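Local coordinates for probable thiosulfate sulfurtransferase (Thermus thermophilus, PDB 2EG4), which probably transfers sulfur from thiosulfate to cyanide, as classical rhodaneses do, and binds a zinc ion, at residues L123-A128 with M218-Q223; P34-R39 with L75-F80; V187-H192 with F202-L207; L133-R138 with L179-G184. One frame throughout, in Å; residues are numbered along the deposited sequence.

Contact 1 (L123-A128 with M218-Q223); sequences LTADEA and MHEWLQ. With ZN (zinc ion), chain C.
E220 and W221 both swing CG away from their own backbone N (chi1 177° and -171°), so that successive residues of helix 217-223 bring a carboxylate and an indole up to A125, in the first turn of helix 125-129. The E220 chain continues extended and brings OE1 to 3.7 Å from A125 CB. A water joins the same two residues: its oxygen accepts from A125 N at 2.8 Å and donates to E220 OE1 at 2.7 Å, giving an amide at the start of a helix a partner. E220 OE1 is also bonded to Y214 OH, and OE2 accepts from L38 N of the other rhodanese-like domain, so both carboxylate oxygens have a partner. W221 comes edge-on, with CZ3 3.7 Å from A125 O and the oxygen near the indole plane, while NE1 bonds to P227 O. Helix 125-129 opens with a capping box: E127 N donates to T124 OG1 at 3.2 Å, and T124 N returns a bond to E127 OE1 at 2.8 Å, meeting the carboxylate on its anti side and 35° out of its plane. E127 has further charged partners in R119 and R212. H219, just before E220, turns its ring elsewhere, and its ND1 binds the zinc ion at 2.1 Å in a site completed by C151, C152 and H192.

Contact 2 (P34-R39 with L75-F80); sequences PKLRLR and LCRTAF
P34 O is gripped by both terminal nitrogens of R77, with NH1 and NH2 each 2.7 Å from it. The guanidinium meets the oxygen end-on, and P34 O lies within about 6° of its plane. Because a single atom serves two donors, neither bond is straight: the N-H...O angles are 142° at NH2 and 138° at NH1. NH2 approaches in the carbonyl plane, whereas NH1 is tilted from it. The R77 chain, extended from CG to NE, reaches from helix 73-84 to the loop that leads to helix 41-57. Around the head the packing is light: P34 CD is 3.9 Å from R77 NH1, and L36 CD1 is 4.2 Å from R77 NH2. Further bonds run from NH1 to L31 O and from NE to S193 O, the latter in the second rhodanese-like domain. A leucine in place of R77 would probably leave the carbonyls of P34, L31 and S193 without this shared donor and the loop less firmly tied to the helix. With backbone carbonyls on all three of its nitrogens, the buried guanidinium is held by directed hydrogen bonds to neutral groups, which would fix its rotation and are likely to stabilise its charge.

Contact 3 (V187-H192 with F202-L207); sequences VGVYCH and FVLRSL. With ZN (zinc ion), chain C; SO4 (sulfate ion), chain D.
L204, with V187 and V189, makes up the whole of this buried apolar contact, and one methyl of the leucine does the touching. L204 CD1 lies 4.0 Å from V189 CG1 and 4.2 Å from V187 CG1, so the leucine tip meets two valines two residues apart on one face of strand 186-190. G188, between them, has no side chain to add. L204 has CG anti to its carbonyl carbon (chi1 -73°) and a straight second torsion, which points the branch end from helix 195-206 down onto the strand; V189 likewise places CG1 anti to its carbonyl carbon, and the two side chains reach toward each other tip to tip. Near the end of the helix S206 OG donates to V203 O at 2.6 Å. At the far end of the strand the chain enters a loop in which C191 and R196 are placed consistently with the active-site loop of rhodaneses. There a sulfate, probably from the crystallisation liquor, is bound: H192 N donates to SO4 O2 at 2.7 Å, and C191 SG lies 3.1 Å from SO4 O2; S193 N, A195 N and R196 NH2 also bind the ion. H192 NE2 binds the zinc ion at 2.1 Å. The contact seats helix 195-206 on strand 186-190 within the beta-alpha-beta unit that ends in strand 210-213. Strand 186-190 runs between strands 134-136 and 210-213, L135 packs against V187, L176 of helix 175-179 covers L204, and F202 packs against C76 and A79 of helix 73-84 in the other domain.

Contact 4 (L133-R138 with L179-G184); sequences LLLDVR and LGLQPG
Strand 134-136, an inner strand of the parallel sheet in the second rhodanese-like domain, is covered at its start by the loop that follows helix 175-179. The cover is L181, whose two methyls are shared between two leucines. L181 CD2 lies 3.7 Å from L133 CD2, and the two side chains cross obliquely; L181 CD1 comes more loosely to L135 CD1, at 4.4 Å. L133 puts CG opposite its backbone N (chi1 179°), which turns its branch toward the loop. L133 and L135 point to this side of the sheet, and L134 between them to the other, where it meets Y190. A Schellman motif starts the loop: G180, with a phi of 73°, ends the helix, and L181 N bonds back to L176 O. L181 also rests on V187 of the adjacent strand. Beyond the hydrophobic part D136 makes an Asx turn, D136 OD1 accepting from R138 N at 3.0 Å. R138 then forms a side-on salt bridge with D136, R138 NE to D136 OD1 at 2.9 Å and R138 NH2 to D136 OD2 at 2.8 Å, both along syn lone pairs, which holds the two groups nearly flat together. G156 O is a second acceptor for NH2. A loop after a helix that lays its leucine on a central parallel strand is what the alpha/beta fold of this rhodanese-like domain brings together here.

From the N terminus, contact 2 comes first, closing a loop within the first rhodanese-like domain between the segment before helix 41-57 and helix 73-84. It ends before contact 1 opens at 123-128. Contact 1 spans most of the second domain and closes only at 218-223; nested inside it are contact 4 and then contact 3, one after the other along the chain. Contacts 3 and 4 meet in the same parallel sheet, through neighbouring strands 186-190 and 134-136, while contacts 1 and 3 share the zinc ion. Among the places where the two domains meet are 34-39 against 218-223 and helix 73-84 against F202; contacts 2 and 4 do not touch.

Contact 1 (L123-A128 with M218-Q223)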
# COMPACT_ATOMS: atom_id res chain seq x y z
N LEU A 123 9.32 5.19 -2.30
CA LEU A 123 10.63 4.96 -2.89
C LEU A 123 10.42 4.82 -4.41
O LEU A 123 9.61 4.02 -4.87
CB LEU A 123 11.25 3.64 -2.43
CG LEU A 123 11.83 3.59 -1.03
CD1 LEU A 123 12.36 2.18 -0.80
CD2 LEU A 123 12.94 4.62 -0.88
N THR A 124 11.15 5.60 -5.19
CA THR A 124 11.09 5.47 -6.64
C THR A 124 12.18 4.41 -6.88
O THR A 124 12.92 4.07 -5.94
CB THR A 124 11.54 6.75 -7.35
OG1 THR A 124 12.84 7.11 -6.87
CG2 THR A 124 10.56 7.90 -7.07
N ALA A 125 12.31 3.93 -8.12
CA ALA A 125 13.32 2.92 -8.45
C ALA A 125 14.70 3.44 -8.12
O ALA A 125 15.53 2.73 -7.56
CB ALA A 125 13.27 2.56 -9.92
N ASP A 126 14.95 4.69 -8.49
CA ASP A 126 16.26 5.28 -8.19
C ASP A 126 16.56 5.33 -6.70
O ASP A 126 17.69 5.09 -6.27
CB ASP A 126 16.33 6.67 -8.79
CG ASP A 126 16.88 6.65 -10.19
OD1 ASP A 126 18.09 6.94 -10.34
OD2 ASP A 126 16.12 6.32 -11.12
N GLU A 127 15.54 5.63 -5.91
CA GLU A 127 15.73 5.71 -4.47
C GLU A 127 15.91 4.31 -3.90
O GLU A 127 16.72 4.09 -3.01
CB GLU A 127 14.54 6.42 -3.81
CG GLU A 127 14.50 7.91 -4.17
CD GLU A 127 13.15 8.56 -3.92
OE1 GLU A 127 12.15 7.82 -3.74
OE2 GLU A 127 13.09 9.80 -3.92
N ALA A 128 15.18 3.34 -4.45
CA ALA A 128 15.30 1.97 -3.97
C ALA A 128 16.70 1.44 -4.28
O ALA A 128 17.32 0.78 -3.43
CB ALA A 128 14.25 1.08 -4.63
N MET A 218 9.21 -4.82 -8.05
CA MET A 218 9.87 -5.69 -9.04
C MET A 218 9.33 -5.59 -10.48
O MET A 218 10.09 -5.72 -11.45
CB MET A 218 9.83 -7.15 -8.55
CG MET A 218 11.06 -7.97 -8.88
SD MET A 218 12.63 -7.30 -8.17
CE MET A 218 13.74 -7.88 -9.43
N HIS A 219 8.03 -5.35 -10.64
CA HIS A 219 7.51 -5.22 -11.99
C HIS A 219 8.20 -4.04 -12.69
O HIS A 219 8.74 -4.19 -13.79
CB HIS A 219 5.99 -5.00 -11.98
CG HIS A 219 5.37 -5.04 -13.34
ND1 HIS A 219 4.94 -6.20 -13.94
CD2 HIS A 219 5.14 -4.05 -14.25
CE1 HIS A 219 4.48 -5.94 -15.15
NE2 HIS A 219 4.59 -4.64 -15.36
N GLU A 220 8.22 -2.88 -12.05
CA GLU A 220 8.87 -1.73 -12.67
C GLU A 220 10.36 -1.97 -12.85
O GLU A 220 10.91 -1.69 -13.90
CB GLU A 220 8.68 -0.47 -11.84
CG GLU A 220 9.41 0.70 -12.46
CD GLU A 220 9.41 1.91 -11.57
OE1 GLU A 220 9.66 1.76 -10.35
OE2 GLU A 220 9.17 3.02 -12.10
N TRP A 221 10.99 -2.52 -11.82
CA TRP A 221 12.43 -2.77 -11.85
C TRP A 221 12.83 -3.57 -13.08
O TRP A 221 13.81 -3.25 -13.75
CB TRP A 221 12.87 -3.48 -10.55
CG TRP A 221 14.38 -3.61 -10.38
CD1 TRP A 221 15.19 -4.62 -10.83
CD2 TRP A 221 15.24 -2.68 -9.70
NE1 TRP A 221 16.50 -4.38 -10.47
CE2 TRP A 221 16.56 -3.20 -9.78
CE3 TRP A 221 15.03 -1.47 -9.03
CZ2 TRP A 221 17.67 -2.53 -9.21
CZ3 TRP A 221 16.12 -0.81 -8.46
CH2 TRP A 221 17.42 -1.35 -8.55
N LEU A 222 12.06 -4.61 -13.38
CA LEU A 222 12.35 -5.43 -14.55
C LEU A 222 12.00 -4.72 -15.87
O LEU A 222 12.74 -4.83 -16.84
CB LEU A 222 11.60 -6.76 -14.47
CG LEU A 222 12.12 -7.73 -13.39
CD1 LEU A 222 11.23 -8.96 -13.30
CD2 LEU A 222 13.57 -8.14 -13.72
N GLN A 223 10.90 -3.99 -15.90
CA GLN A 223 10.55 -3.28 -17.13
C GLN A 223 11.65 -2.30 -17.51
O GLN A 223 11.95 -2.09 -18.69
CB GLN A 223 9.22 -2.54 -16.96
CG GLN A 223 8.01 -3.47 -16.98
CD GLN A 223 7.98 -4.36 -18.23
OE1 GLN A 223 8.13 -3.87 -19.35
NE2 GLN A 223 7.78 -5.66 -18.03
ZN ZN C . 5.03 -8.23 -13.27
O HOH W 1 9.70 4.15 -9.20

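Contact 2 (P34-R39 with L75-F80)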
# COMPACT_ATOMS: atom_id res chain seq x y z
N PRO A 34 -3.80 -0.94 -10.63
CA PRO A 34 -2.81 -0.09 -11.29
C PRO A 34 -1.35 -0.36 -10.96
O PRO A 34 -0.95 -0.25 -9.81
CB PRO A 34 -3.21 1.33 -10.84
CG PRO A 34 -4.64 1.20 -10.46
CD PRO A 34 -4.70 -0.14 -9.78
N LYS A 35 -0.58 -0.74 -11.98
CA LYS A 35 0.86 -0.95 -11.82
C LYS A 35 1.46 0.39 -12.26
O LYS A 35 1.16 0.91 -13.34
CB LYS A 35 1.36 -2.09 -12.71
CG LYS A 35 1.20 -3.47 -12.05
CD LYS A 35 1.84 -4.57 -12.89
CE LYS A 35 0.98 -4.94 -14.06
NZ LYS A 35 -0.21 -5.71 -13.60
N LEU A 36 2.31 0.97 -11.42
CA LEU A 36 2.90 2.27 -11.69
C LEU A 36 4.34 2.30 -12.17
O LEU A 36 5.14 1.42 -11.84
CB LEU A 36 2.81 3.13 -10.44
CG LEU A 36 1.46 3.75 -10.09
CD1 LEU A 36 0.39 2.70 -10.00
CD2 LEU A 36 1.58 4.46 -8.78
N ARG A 37 4.65 3.32 -12.97
CA ARG A 37 6.01 3.55 -13.45
C ARG A 37 6.29 4.98 -12.98
O ARG A 37 5.60 5.93 -13.39
CB ARG A 37 6.11 3.46 -14.98
CG ARG A 37 7.54 3.65 -15.46
CD ARG A 37 7.69 3.62 -16.97
NE ARG A 37 9.09 3.74 -17.39
CZ ARG A 37 9.76 4.90 -17.48
NH1 ARG A 37 9.14 6.03 -17.19
NH2 ARG A 37 11.03 4.92 -17.87
N LEU A 38 7.26 5.13 -12.09
CA LEU A 38 7.58 6.43 -11.52
C LEU A 38 9.06 6.73 -11.61
O LEU A 38 9.82 6.49 -10.67
CB LEU A 38 7.10 6.48 -10.06
CG LEU A 38 5.61 6.23 -9.83
CD1 LEU A 38 5.36 6.03 -8.33
CD2 LEU A 38 4.78 7.40 -10.33
N ARG A 39 9.46 7.24 -12.77
CA ARG A 39 10.87 7.60 -12.99
C ARG A 39 11.01 9.11 -13.17
O ARG A 39 11.87 9.74 -12.53
CB ARG A 39 11.44 6.88 -14.22
CG ARG A 39 12.96 7.12 -14.42
CD ARG A 39 13.52 6.42 -15.68
NE ARG A 39 14.97 6.60 -15.79
CZ ARG A 39 15.70 6.26 -16.85
NH1 ARG A 39 15.11 5.72 -17.91
NH2 ARG A 39 17.01 6.44 -16.84
N LEU A 75 -6.33 -3.95 1.09
CA LEU A 75 -6.59 -2.86 2.03
C LEU A 75 -5.36 -1.96 2.19
O LEU A 75 -5.46 -0.75 2.09
CB LEU A 75 -6.97 -3.44 3.41
CG LEU A 75 -6.99 -2.45 4.58
CD1 LEU A 75 -8.11 -1.42 4.37
CD2 LEU A 75 -7.21 -3.21 5.89
N CYS A 76 -4.19 -2.55 2.39
CA CYS A 76 -3.00 -1.74 2.59
C CYS A 76 -2.51 -1.02 1.34
O CYS A 76 -2.05 0.11 1.43
CB CYS A 76 -1.91 -2.60 3.21
SG CYS A 76 -2.36 -3.19 4.86
N ARG A 77 -2.63 -1.63 0.17
CA ARG A 77 -2.16 -0.90 -1.02
C ARG A 77 -3.11 0.26 -1.28
O ARG A 77 -2.68 1.34 -1.63
CB ARG A 77 -2.09 -1.80 -2.25
CG ARG A 77 -1.19 -1.16 -3.35
CD ARG A 77 -1.28 -1.95 -4.67
NE ARG A 77 -0.25 -1.55 -5.64
CZ ARG A 77 -0.50 -1.07 -6.85
NH1 ARG A 77 -1.75 -0.90 -7.28
NH2 ARG A 77 0.52 -0.80 -7.67
N THR A 78 -4.40 0.05 -1.04
CA THR A 78 -5.35 1.12 -1.24
C THR A 78 -5.09 2.22 -0.20
O THR A 78 -5.06 3.40 -0.55
CB THR A 78 -6.81 0.59 -1.17
OG1 THR A 78 -6.98 -0.45 -2.15
CG2 THR A 78 -7.80 1.72 -1.51
N ALA A 79 -4.89 1.85 1.07
CA ALA A 79 -4.61 2.85 2.10
C ALA A 79 -3.32 3.59 1.79
O ALA A 79 -3.19 4.79 2.06
CB ALA A 79 -4.52 2.20 3.49
N PHE A 80 -2.37 2.86 1.23
CA PHE A 80 -1.09 3.45 0.87
C PHE A 80 -1.29 4.56 -0.16
O PHE A 80 -0.72 5.64 -0.03
CB PHE A 80 -0.13 2.41 0.31
CG PHE A 80 1.23 2.98 0.00
CD1 PHE A 80 2.09 3.36 1.03
CD2 PHE A 80 1.60 3.22 -1.32
CE1 PHE A 80 3.30 4.00 0.75
CE2 PHE A 80 2.82 3.86 -1.61
CZ PHE A 80 3.66 4.24 -0.57

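Contact 3 (V187-H192 with F202-L207)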
# COMPACT_ATOMS: atom_id res chain seq x y z
N VAL A 187 13.96 1.93 6.50
CA VAL A 187 13.83 0.62 5.88
C VAL A 187 12.97 0.77 4.65
O VAL A 187 11.95 1.45 4.69
CB VAL A 187 13.13 -0.36 6.83
CG1 VAL A 187 13.13 -1.77 6.22
CG2 VAL A 187 13.83 -0.36 8.19
N GLY A 188 13.41 0.16 3.55
CA GLY A 188 12.63 0.21 2.33
C GLY A 188 12.01 -1.16 2.19
O GLY A 188 12.57 -2.16 2.65
N VAL A 189 10.82 -1.22 1.60
CA VAL A 189 10.17 -2.49 1.39
C VAL A 189 9.64 -2.57 -0.02
O VAL A 189 9.22 -1.55 -0.58
CB VAL A 189 8.98 -2.71 2.38
CG1 VAL A 189 9.51 -2.99 3.79
CG2 VAL A 189 8.09 -1.50 2.41
N TYR A 190 9.68 -3.75 -0.62
CA TYR A 190 9.16 -3.90 -1.97
C TYR A 190 8.69 -5.33 -2.23
O TYR A 190 8.92 -6.24 -1.43
CB TYR A 190 10.24 -3.52 -3.00
CG TYR A 190 11.27 -4.61 -3.25
CD1 TYR A 190 11.06 -5.58 -4.23
CD2 TYR A 190 12.46 -4.65 -2.53
CE1 TYR A 190 12.00 -6.56 -4.50
CE2 TYR A 190 13.43 -5.64 -2.79
CZ TYR A 190 13.19 -6.58 -3.78
OH TYR A 190 14.11 -7.56 -4.09
N CYS A 191 7.97 -5.50 -3.34
CA CYS A 191 7.50 -6.83 -3.75
C CYS A 191 7.24 -6.79 -5.25
O CYS A 191 8.11 -6.32 -5.98
CB CYS A 191 6.26 -7.24 -2.96
SG CYS A 191 4.92 -6.06 -2.95
N HIS A 192 6.08 -7.27 -5.73
CA HIS A 192 5.82 -7.24 -7.17
C HIS A 192 5.27 -5.89 -7.63
O HIS A 192 5.80 -5.29 -8.56
CB HIS A 192 4.84 -8.34 -7.58
CG HIS A 192 4.52 -8.33 -9.05
ND1 HIS A 192 3.24 -8.21 -9.53
CD2 HIS A 192 5.33 -8.37 -10.14
CE1 HIS A 192 3.26 -8.17 -10.85
NE2 HIS A 192 4.52 -8.27 -11.24
N PHE A 202 2.85 -0.34 6.64
CA PHE A 202 2.03 0.05 7.78
C PHE A 202 2.38 -0.62 9.10
O PHE A 202 2.32 0.01 10.16
CB PHE A 202 0.55 -0.18 7.46
CG PHE A 202 -0.00 0.84 6.52
CD1 PHE A 202 -0.11 2.17 6.92
CD2 PHE A 202 -0.37 0.49 5.23
CE1 PHE A 202 -0.56 3.14 6.04
CE2 PHE A 202 -0.82 1.45 4.34
CZ PHE A 202 -0.92 2.78 4.74
N VAL A 203 2.77 -1.89 9.05
CA VAL A 203 3.15 -2.61 10.26
C VAL A 203 4.41 -1.98 10.84
O VAL A 203 4.46 -1.64 12.03
CB VAL A 203 3.45 -4.10 9.98
CG1 VAL A 203 4.05 -4.76 11.24
CG2 VAL A 203 2.17 -4.81 9.57
N LEU A 204 5.42 -1.82 9.99
CA LEU A 204 6.68 -1.25 10.45
C LEU A 204 6.49 0.16 11.01
O LEU A 204 7.06 0.50 12.05
CB LEU A 204 7.71 -1.23 9.32
CG LEU A 204 8.30 -2.59 8.93
CD1 LEU A 204 9.22 -2.44 7.73
CD2 LEU A 204 9.08 -3.16 10.11
N ARG A 205 5.69 0.98 10.32
CA ARG A 205 5.45 2.34 10.78
C ARG A 205 4.80 2.34 12.15
O ARG A 205 5.12 3.19 13.00
CB ARG A 205 4.58 3.09 9.76
CG ARG A 205 5.35 3.50 8.51
CD ARG A 205 5.41 5.00 8.32
NE ARG A 205 6.48 5.39 7.41
CZ ARG A 205 6.78 6.65 7.10
NH1 ARG A 205 6.09 7.65 7.64
NH2 ARG A 205 7.78 6.91 6.26
N SER A 206 3.90 1.39 12.39
CA SER A 206 3.23 1.33 13.69
C SER A 206 4.22 0.93 14.78
O SER A 206 3.97 1.17 15.96
CB SER A 206 2.08 0.33 13.66
OG SER A 206 2.54 -1.01 13.68
N LEU A 207 5.34 0.31 14.40
CA LEU A 207 6.35 -0.09 15.38
C LEU A 207 7.43 0.98 15.49
O LEU A 207 8.43 0.78 16.18
CB LEU A 207 6.95 -1.44 15.01
CG LEU A 207 5.97 -2.62 15.08
CD1 LEU A 207 6.58 -3.86 14.45
CD2 LEU A 207 5.58 -2.87 16.55
ZN ZN C . 5.03 -8.23 -13.27
S SO4 D . 2.49 -7.94 -4.60
O1 SO4 D . 1.63 -8.77 -5.50
O2 SO4 D . 3.88 -8.48 -4.63
O3 SO4 D . 2.49 -6.52 -5.08
O4 SO4 D . 1.95 -8.00 -3.20

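Contact 4 (L133-R138 with L179-G184)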
# COMPACT_ATOMS: atom_id res chain seq x y z
N LEU A 133 19.03 -0.48 3.06
CA LEU A 133 18.33 -1.63 3.62
C LEU A 133 16.95 -1.81 3.00
O LEU A 133 15.97 -1.23 3.44
CB LEU A 133 18.20 -1.48 5.13
CG LEU A 133 17.44 -2.61 5.86
CD1 LEU A 133 17.85 -3.98 5.33
CD2 LEU A 133 17.72 -2.48 7.35
N LEU A 134 16.93 -2.66 1.98
CA LEU A 134 15.72 -2.97 1.25
C LEU A 134 15.27 -4.35 1.62
O LEU A 134 16.02 -5.31 1.45
CB LEU A 134 15.99 -2.99 -0.25
CG LEU A 134 15.66 -1.81 -1.14
CD1 LEU A 134 15.87 -2.24 -2.58
CD2 LEU A 134 14.21 -1.37 -0.91
N LEU A 135 14.05 -4.44 2.12
CA LEU A 135 13.47 -5.74 2.45
C LEU A 135 12.51 -6.16 1.36
O LEU A 135 11.57 -5.42 1.01
CB LEU A 135 12.71 -5.67 3.78
CG LEU A 135 13.58 -5.23 4.95
CD1 LEU A 135 12.75 -5.25 6.22
CD2 LEU A 135 14.78 -6.19 5.06
N ASP A 136 12.76 -7.35 0.81
CA ASP A 136 11.92 -7.96 -0.22
C ASP A 136 10.92 -8.79 0.61
O ASP A 136 11.31 -9.78 1.25
CB ASP A 136 12.78 -8.87 -1.07
CG ASP A 136 12.03 -9.50 -2.22
OD1 ASP A 136 10.80 -9.71 -2.11
OD2 ASP A 136 12.69 -9.78 -3.24
N VAL A 137 9.65 -8.40 0.59
CA VAL A 137 8.67 -9.11 1.40
C VAL A 137 7.95 -10.24 0.71
O VAL A 137 6.95 -10.76 1.22
CB VAL A 137 7.65 -8.12 2.05
CG1 VAL A 137 8.41 -7.05 2.85
CG2 VAL A 137 6.78 -7.45 0.99
N ARG A 138 8.47 -10.66 -0.43
CA ARG A 138 7.87 -11.77 -1.16
C ARG A 138 8.30 -13.10 -0.53
O ARG A 138 9.02 -13.12 0.48
CB ARG A 138 8.32 -11.73 -2.61
CG ARG A 138 7.87 -10.45 -3.33
CD ARG A 138 8.34 -10.43 -4.76
NE ARG A 138 9.80 -10.45 -4.78
CZ ARG A 138 10.55 -10.79 -5.81
NH1 ARG A 138 10.00 -11.16 -6.97
NH2 ARG A 138 11.87 -10.82 -5.67
N LEU A 179 13.88 -9.07 13.23
CA LEU A 179 14.38 -8.48 12.00
C LEU A 179 15.66 -7.68 12.24
O LEU A 179 16.36 -7.31 11.30
CB LEU A 179 13.33 -7.56 11.37
CG LEU A 179 12.08 -8.21 10.76
CD1 LEU A 179 11.13 -7.11 10.28
CD2 LEU A 179 12.47 -9.11 9.60
N GLY A 180 15.97 -7.43 13.51
CA GLY A 180 17.17 -6.68 13.82
C GLY A 180 17.05 -5.21 13.48
O GLY A 180 18.03 -4.57 13.09
N LEU A 181 15.84 -4.67 13.61
CA LEU A 181 15.60 -3.26 13.33
C LEU A 181 15.29 -2.57 14.64
O LEU A 181 15.22 -3.21 15.69
CB LEU A 181 14.41 -3.10 12.38
CG LEU A 181 14.43 -3.90 11.08
CD1 LEU A 181 13.10 -3.75 10.37
CD2 LEU A 181 15.58 -3.42 10.20
N GLN A 182 15.11 -1.26 14.59
CA GLN A 182 14.78 -0.50 15.78
C GLN A 182 14.07 0.78 15.38
O GLN A 182 14.24 1.27 14.26
CB GLN A 182 16.04 -0.19 16.59
CG GLN A 182 17.11 0.54 15.83
CD GLN A 182 18.41 0.59 16.60
OE1 GLN A 182 18.46 1.12 17.71
NE2 GLN A 182 19.46 0.02 16.02
N PRO A 183 13.27 1.34 16.29
CA PRO A 183 12.56 2.58 15.97
C PRO A 183 13.46 3.63 15.34
O PRO A 183 14.63 3.75 15.71
CB PRO A 183 12.01 3.01 17.33
CG PRO A 183 11.71 1.70 17.98
CD PRO A 183 12.94 0.88 17.65
N GLY A 184 12.91 4.37 14.39
CA GLY A 184 13.67 5.41 13.72
C GLY A 184 14.52 4.97 12.55
O GLY A 184 14.97 5.82 11.79